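Local coordinates for protein EST1E (Clostridium proteoclasticum, PDB 2WTM) that acts as a promiscuous feruloyl esterase of the alpha/beta-hydrolase superfamily, hydrolysing ferulic acid esters and probably a range of other esters, at residues 5-9 / 10-14; 37-40 / 41-44; 138-141 / 142-145. All blocks are in the same frame, centred on the assembly; numbering follows the deposited sequence.

Contact 1: residues 5-9 / 10-14; sequences YIDCD and GIKLN
In the conformer described, Lys12 NZ donates to Asp7 OD1 at 2.7 Å in a salt bridge, on the oxygen's syn lone pair, and a water spans the pair, donating to Asp7 OD2 and accepting weakly from NZ. The two side chains run alongside each other in the same direction, the lysine reaching its partner through a bend at its last torsion (chi4 -55°). The charged pair suits an exposed position. Next to it, the Tyr5 ring crosses Lys12 at about a right angle, CD1 lying 3.6 Å from Lys12 CB, while Asn14 OD1 sits above one ring face toward the rim; the tyrosine hydroxyl is bound to Lys69 O and the asparagine amide to Asp63. These strands form the beta hairpin at one edge of the alpha/beta-hydrolase sheet, joined by a type II' turn from Cys8 to Ile11. Asp9 takes the second position of that turn with positive phi, and its carboxylate makes a salt bridge to Lys81 of the second subunit. Cys8 N reaches Ile11 O at 2.8 Å and Ile11 N returns to Cys8 O at 2.9 Å, closing the turn. Ile6 N to Leu13 O is nearly straight at 168°. Ile6, Cys8 and Leu13 pack against helix 79-93, with Leu13 CD1 3.9 Å from Cys8 CB; Ile11 meets Tyr65, Asp71 and Asp9 of the second subunit.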
loop_
_atom_site.group_PDB
_atom_site.type_symbol
_atom_site.label_atom_id
_atom_site.label_comp_id
_atom_site.label_asym_id
_atom_site.label_seq_id
_atom_site.Cartn_x
_atom_site.Cartn_y
_atom_site.Cartn_z
ATOM N N TYR A 5 17.217 15.773 2.229
ATOM C CA TYR A 5 16.342 14.729 2.756
ATOM C C TYR A 5 14.890 15.210 2.722
ATOM O O TYR A 5 14.577 16.329 3.207
ATOM C CB TYR A 5 16.774 14.312 4.173
ATOM C CG TYR A 5 17.920 13.326 4.157
ATOM C CD1 TYR A 5 17.706 12.004 3.764
ATOM C CD2 TYR A 5 19.239 13.698 4.498
ATOM C CE1 TYR A 5 18.719 11.082 3.715
ATOM C CE2 TYR A 5 20.268 12.787 4.437
ATOM C CZ TYR A 5 20.017 11.452 4.055
ATOM O OH TYR A 5 21.014 10.514 3.985
ATOM N N ILE A 6 14.002 14.376 2.188
ATOM C CA ILE A 6 12.573 14.587 2.220
ATOM C C ILE A 6 11.996 13.683 3.296
ATOM O O ILE A 6 12.153 12.470 3.215
ATOM C CB ILE A 6 11.970 14.274 0.848
ATOM C CG1 ILE A 6 12.453 15.290 -0.197
ATOM C CG2 ILE A 6 10.450 14.412 0.859
ATOM C CD1 ILE A 6 12.114 14.930 -1.583
ATOM N N ASP A 7 11.365 14.271 4.301
ATOM C CA ASP A 7 10.811 13.470 5.385
ATOM C C ASP A 7 9.586 12.745 4.891
ATOM O O ASP A 7 8.763 13.316 4.189
ATOM C CB ASP A 7 10.395 14.315 6.569
ATOM C CG ASP A 7 11.576 14.855 7.352
ATOM O OD1 ASP A 7 12.463 14.072 7.747
ATOM O OD2 ASP A 7 11.582 16.085 7.584
ATOM N N CYS A 8 9.462 11.510 5.312
ATOM C CA CYS A 8 8.257 10.715 5.064
ATOM C C CYS A 8 7.931 10.053 6.373
ATOM O O CYS A 8 8.420 8.988 6.657
ATOM C CB CYS A 8 8.550 9.709 3.921
ATOM S SG CYS A 8 7.051 8.678 3.479
ATOM N N ASP A 9 7.156 10.755 7.223
ATOM C CA ASP A 9 6.889 10.351 8.588
ATOM C C ASP A 9 8.198 9.958 9.207
ATOM O O ASP A 9 9.122 10.809 9.221
ATOM C CB ASP A 9 5.846 9.235 8.679
ATOM C CG ASP A 9 4.497 9.665 8.203
ATOM O OD1 ASP A 9 4.188 10.843 8.131
ATOM O OD2 ASP A 9 3.742 8.770 7.817
ATOM N N GLY A 10 8.361 8.771 9.736
ATOM C CA GLY A 10 9.676 8.502 10.402
ATOM C C GLY A 10 10.905 8.246 9.536
ATOM O O GLY A 10 12.002 7.956 10.050
ATOM N N ILE A 11 10.778 8.374 8.225
ATOM C CA ILE A 11 11.797 7.884 7.307
ATOM C C ILE A 11 12.309 9.064 6.480
ATOM O O ILE A 11 11.552 9.692 5.747
ATOM C CB ILE A 11 11.160 6.812 6.394
ATOM C CG1 ILE A 11 10.739 5.587 7.214
ATOM C CG2 ILE A 11 11.974 6.445 5.184
ATOM C CD1 ILE A 11 11.880 4.747 7.724
ATOM N N LYS A 12 13.608 9.313 6.536
ATOM C CA LYS A 12 14.194 10.295 5.681
ATOM C C LYS A 12 14.570 9.698 4.311
ATOM O O LYS A 12 15.313 8.729 4.215
ATOM C CB LYS A 12 15.473 10.806 6.361
ATOM C CG LYS A 12 15.174 11.626 7.596
ATOM C CD LYS A 12 16.428 12.449 8.109
ATOM C CE LYS A 12 16.029 13.504 9.156
ATOM N NZ LYS A 12 14.949 14.490 8.722
ATOM N N LEU A 13 14.101 10.349 3.246
ATOM C CA LEU A 13 14.394 9.965 1.863
ATOM C C LEU A 13 15.469 10.895 1.258
ATOM O O LEU A 13 15.282 12.109 1.140
ATOM C CB LEU A 13 13.087 10.030 1.014
ATOM C CG LEU A 13 11.914 9.198 1.566
ATOM C CD1 LEU A 13 10.765 9.608 0.741
ATOM C CD2 LEU A 13 12.253 7.772 1.499
ATOM N N ASN A 14 16.591 10.290 0.945
ATOM C CA ASN A 14 17.668 11.014 0.256
ATOM C C ASN A 14 17.198 11.407 -1.159
ATOM O O ASN A 14 16.735 10.562 -1.901
ATOM C CB ASN A 14 18.858 10.149 0.118
ATOM C CG ASN A 14 20.051 10.889 -0.529
ATOM O OD1 ASN A 14 20.492 11.960 -0.043
ATOM N ND2 ASN A 14 20.570 10.313 -1.625
HETATM O O HOH W 1 13.005 16.818 9.531
#

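Contact 2: residues 37-40 / 41-44; sequences TGHS and EERH
This is a local turn contact in the loop between strand 27-33 and helix 43-54, a region that in alpha/beta hydrolases commonly helps to form the oxyanion hole. A type I beta turn runs from His39 to Glu42, and Glu42 takes the N-cap position of the helix. The backbone bond that would close the turn, Glu42 N to His39 O, is weak at 3.4 Å, but the extended glutamate side chain reaches back to the start of the turn and adds a second link. Its OE2 accepts from His39 N at 3.0 Å, with the donor above the carboxylate plane. Gly38 suits the neighbouring place because, lacking a side chain, it lets OE2 come within 3.1 Å of its CA. On the way there, Glu42 CG lies over the face of the His39 ring in a CH-pi contact, 3.7 Å from the centroid and 14° off the normal. Serine, small and polar, suits the buried position 40, where its OG bonds to Asp63. His39 CG stands between its backbone N and carbonyl carbon (chi1 56°), which brings ND1 round to accept from Glu41 N at 3.3 Å, the donor tilted 26° from the ring plane.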
loop_
_atom_site.group_PDB
_atom_site.type_symbol
_atom_site.label_atom_id
_atom_site.label_comp_id
_atom_site.label_asym_id
_atom_site.label_seq_id
_atom_site.Cartn_x
_atom_site.Cartn_y
_atom_site.Cartn_z
ATOM N N THR A 37 17.194 -2.910 -5.241
ATOM C CA THR A 37 18.685 -2.892 -4.937
ATOM C C THR A 37 19.421 -1.705 -5.522
ATOM O O THR A 37 20.654 -1.543 -5.272
ATOM C CB THR A 37 19.484 -4.200 -5.289
ATOM O OG1 THR A 37 19.805 -4.257 -6.691
ATOM C CG2 THR A 37 18.752 -5.478 -4.864
ATOM N N GLY A 38 18.736 -0.891 -6.315
ATOM C CA GLY A 38 19.334 0.237 -7.010
ATOM C C GLY A 38 19.367 1.473 -6.166
ATOM O O GLY A 38 19.139 1.493 -4.958
ATOM N N HIS A 39 19.803 2.555 -6.783
ATOM C CA HIS A 39 19.933 3.831 -6.135
ATOM C C HIS A 39 20.101 4.916 -7.206
ATOM O O HIS A 39 20.242 4.644 -8.409
ATOM C CB HIS A 39 21.120 3.841 -5.177
ATOM C CG HIS A 39 22.409 3.479 -5.837
ATOM N ND1 HIS A 39 23.227 4.426 -6.411
ATOM C CD2 HIS A 39 23.012 2.282 -6.033
ATOM C CE1 HIS A 39 24.274 3.819 -6.958
ATOM N NE2 HIS A 39 24.194 2.528 -6.704
ATOM N N SER A 40 20.037 6.149 -6.712
ATOM C CA SER A 40 19.894 7.325 -7.560
ATOM C C SER A 40 21.176 7.702 -8.335
ATOM O O SER A 40 21.091 8.485 -9.231
ATOM C CB SER A 40 19.405 8.507 -6.721
ATOM O OG SER A 40 18.049 8.336 -6.378
ATOM N N GLU A 41 22.323 7.164 -7.913
ATOM C CA GLU A 41 23.609 7.426 -8.619
ATOM C C GLU A 41 24.018 6.363 -9.623
ATOM O O GLU A 41 25.117 6.416 -10.177
ATOM C CB GLU A 41 24.713 7.684 -7.587
ATOM C CG GLU A 41 24.445 8.821 -6.681
ATOM C CD GLU A 41 25.523 9.056 -5.589
ATOM O OE1 GLU A 41 25.861 8.121 -4.796
ATOM O OE2 GLU A 41 25.958 10.224 -5.501
ATOM N N GLU A 42 23.152 5.419 -9.960
ATOM C CA GLU A 42 23.451 4.427 -10.981
ATOM C C GLU A 42 23.628 5.015 -12.381
ATOM O O GLU A 42 22.947 5.959 -12.752
ATOM C CB GLU A 42 22.351 3.346 -11.027
ATOM C CG GLU A 42 22.320 2.419 -9.788
ATOM C CD GLU A 42 21.265 1.351 -9.925
ATOM O OE1 GLU A 42 21.583 0.316 -10.586
ATOM O OE2 GLU A 42 20.113 1.661 -9.622
ATOM N N ARG A 43 24.540 4.442 -13.159
ATOM C CA ARG A 43 24.809 4.934 -14.491
ATOM C C ARG A 43 23.591 5.277 -15.328
ATOM O O ARG A 43 23.528 6.340 -15.947
ATOM C CB ARG A 43 25.625 3.857 -15.243
ATOM C CG ARG A 43 25.871 4.064 -16.754
ATOM C CD ARG A 43 26.675 2.809 -17.285
ATOM N NE ARG A 43 26.599 2.575 -18.726
ATOM C CZ ARG A 43 25.669 1.833 -19.336
ATOM N NH1 ARG A 43 24.646 1.265 -18.676
ATOM N NH2 ARG A 43 25.756 1.696 -20.636
ATOM N N HIS A 44 22.640 4.344 -15.422
ATOM C CA HIS A 44 21.496 4.559 -16.297
ATOM C C HIS A 44 20.580 5.674 -15.781
ATOM O O HIS A 44 19.933 6.382 -16.570
ATOM C CB HIS A 44 20.765 3.228 -16.556
ATOM C CG HIS A 44 20.343 2.520 -15.309
ATOM N ND1 HIS A 44 21.238 1.851 -14.508
ATOM C CD2 HIS A 44 19.121 2.381 -14.728
ATOM C CE1 HIS A 44 20.581 1.332 -13.477
ATOM N NE2 HIS A 44 19.305 1.660 -13.581
#

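Contact 3: residues 138-141 / 142-145; sequences PEIA and RTGE
Ile140 O accepts a 2.6 Å hydrogen bond from Thr143 OG1, placed in the carbonyl plane on a lone pair. The hydroxyl reaches it because OG1 stands between the backbone N and the carbonyl carbon (chi1 74°), turned back over the preceding helical turn. The same oxygen also takes Thr143 N, well above the carbonyl plane. Glu145 N to Ile140 O at 3.1 Å and Gly144 N to Ala141 O at 3.2 Å, with the positive phi of Gly144, make the Schellman motif that ends helix 137-143, in the segment inserted between strands 125-131 and 192-197. Glycine suits the exit because it adopts positive phi easily. Farther out, Ile140 CG2 packs 3.7 Å from Glu145 CB, the two side chains running alongside; the glutamate's aliphatic part does this work while its carboxylate pairs with Lys150. Pro138 O lies 3.5 Å above the plane of the Arg142 guanidinium, over its centre, and NH1 bonds to Gln177 O and Ile179 O. Arg180 brings a like charge close to Arg142 NE; the carbonyls of Gln177 and Ile179, with Pro138 O over the face, probably offset that repulsion and help to hold the charged group.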
loop_
_atom_site.group_PDB
_atom_site.type_symbol
_atom_site.label_atom_id
_atom_site.label_comp_id
_atom_site.label_asym_id
_atom_site.label_seq_id
_atom_site.Cartn_x
_atom_site.Cartn_y
_atom_site.Cartn_z
ATOM N N PRO A 138 3.733 -8.066 -9.621
ATOM C CA PRO A 138 2.513 -8.542 -8.849
ATOM C C PRO A 138 1.930 -9.811 -9.400
ATOM O O PRO A 138 1.640 -10.712 -8.566
ATOM C CB PRO A 138 1.568 -7.332 -8.871
ATOM C CG PRO A 138 2.580 -6.141 -9.084
ATOM C CD PRO A 138 3.607 -6.658 -10.059
ATOM N N GLU A 139 1.805 -9.913 -10.695
ATOM C CA GLU A 139 1.156 -11.137 -11.286
ATOM C C GLU A 139 2.052 -12.346 -10.966
ATOM O O GLU A 139 1.599 -13.403 -10.480
ATOM C CB GLU A 139 0.890 -10.979 -12.765
ATOM C CG GLU A 139 0.508 -12.281 -13.409
ATOM C CD GLU A 139 0.150 -12.192 -14.896
ATOM O OE1 GLU A 139 0.012 -11.107 -15.505
ATOM O OE2 GLU A 139 0.040 -13.290 -15.471
ATOM N N ILE A 140 3.356 -12.178 -11.142
ATOM C CA ILE A 140 4.273 -13.282 -10.945
ATOM C C ILE A 140 4.360 -13.652 -9.482
ATOM O O ILE A 140 4.429 -14.813 -9.157
ATOM C CB ILE A 140 5.607 -12.992 -11.607
ATOM C CG1 ILE A 140 5.464 -12.842 -13.121
ATOM C CG2 ILE A 140 6.673 -13.995 -11.259
ATOM C CD1 ILE A 140 4.738 -13.971 -13.788
ATOM N N ALA A 141 4.238 -12.679 -8.563
ATOM C CA ALA A 141 4.186 -12.958 -7.152
ATOM C C ALA A 141 2.970 -13.816 -6.787
ATOM O O ALA A 141 3.047 -14.697 -5.909
ATOM C CB ALA A 141 4.206 -11.677 -6.341
ATOM N N ARG A 142 1.883 -13.550 -7.471
ATOM C CA ARG A 142 0.649 -14.328 -7.296
ATOM C C ARG A 142 0.814 -15.778 -7.712
ATOM O O ARG A 142 0.125 -16.676 -7.111
ATOM C CB ARG A 142 -0.559 -13.670 -7.991
ATOM C CG ARG A 142 -1.038 -12.397 -7.283
ATOM C CD ARG A 142 -2.311 -11.873 -7.846
ATOM N NE ARG A 142 -2.163 -11.225 -9.147
ATOM C CZ ARG A 142 -1.827 -9.957 -9.337
ATOM N NH1 ARG A 142 -1.644 -9.175 -8.319
ATOM N NH2 ARG A 142 -1.779 -9.465 -10.595
ATOM N N THR A 143 1.745 -16.010 -8.623
ATOM C CA THR A 143 2.050 -17.363 -9.136
ATOM C C THR A 143 3.128 -18.073 -8.354
ATOM O O THR A 143 3.358 -19.255 -8.599
ATOM C CB THR A 143 2.516 -17.362 -10.602
ATOM O OG1 THR A 143 3.858 -16.870 -10.706
ATOM C CG2 THR A 143 1.612 -16.640 -11.467
ATOM N N GLY A 144 3.819 -17.384 -7.460
ATOM C CA GLY A 144 4.843 -17.948 -6.570
ATOM C C GLY A 144 6.254 -17.732 -7.064
ATOM O O GLY A 144 7.140 -18.577 -6.814
ATOM N N GLU A 145 6.551 -16.611 -7.729
ATOM C CA GLU A 145 7.938 -16.294 -7.993
ATOM C C GLU A 145 8.238 -14.794 -7.768
ATOM O O GLU A 145 7.344 -13.926 -7.930
ATOM C CB GLU A 145 8.308 -16.694 -9.407
ATOM C CG GLU A 145 9.614 -16.101 -9.897
ATOM C CD GLU A 145 10.009 -16.488 -11.333
ATOM O OE1 GLU A 145 9.458 -17.504 -11.828
ATOM O OE2 GLU A 145 10.825 -15.719 -11.942
#

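From the N terminus, contact 1 comes first, closing the hairpin of strands 3-8 and 11-18 at one edge of the main sheet. Contact 2 follows after strand 27-33, turning the chain into helix 43-54. Contact 3 comes much later, leading helix 137-143 into the short strand 145-146, in the region between strands 125-131 and 192-197 of the main sheet. Each closes only its own turn, so the three stand in series, neither nested nor crossed. Contacts 1 and 2 approach to about 5 Å between nearest atoms without touching, yet Asp63 binds Asn14 of the first and Ser40 of the second. Contact 3 lies apart, its centre about 30 Å from that of contact 1.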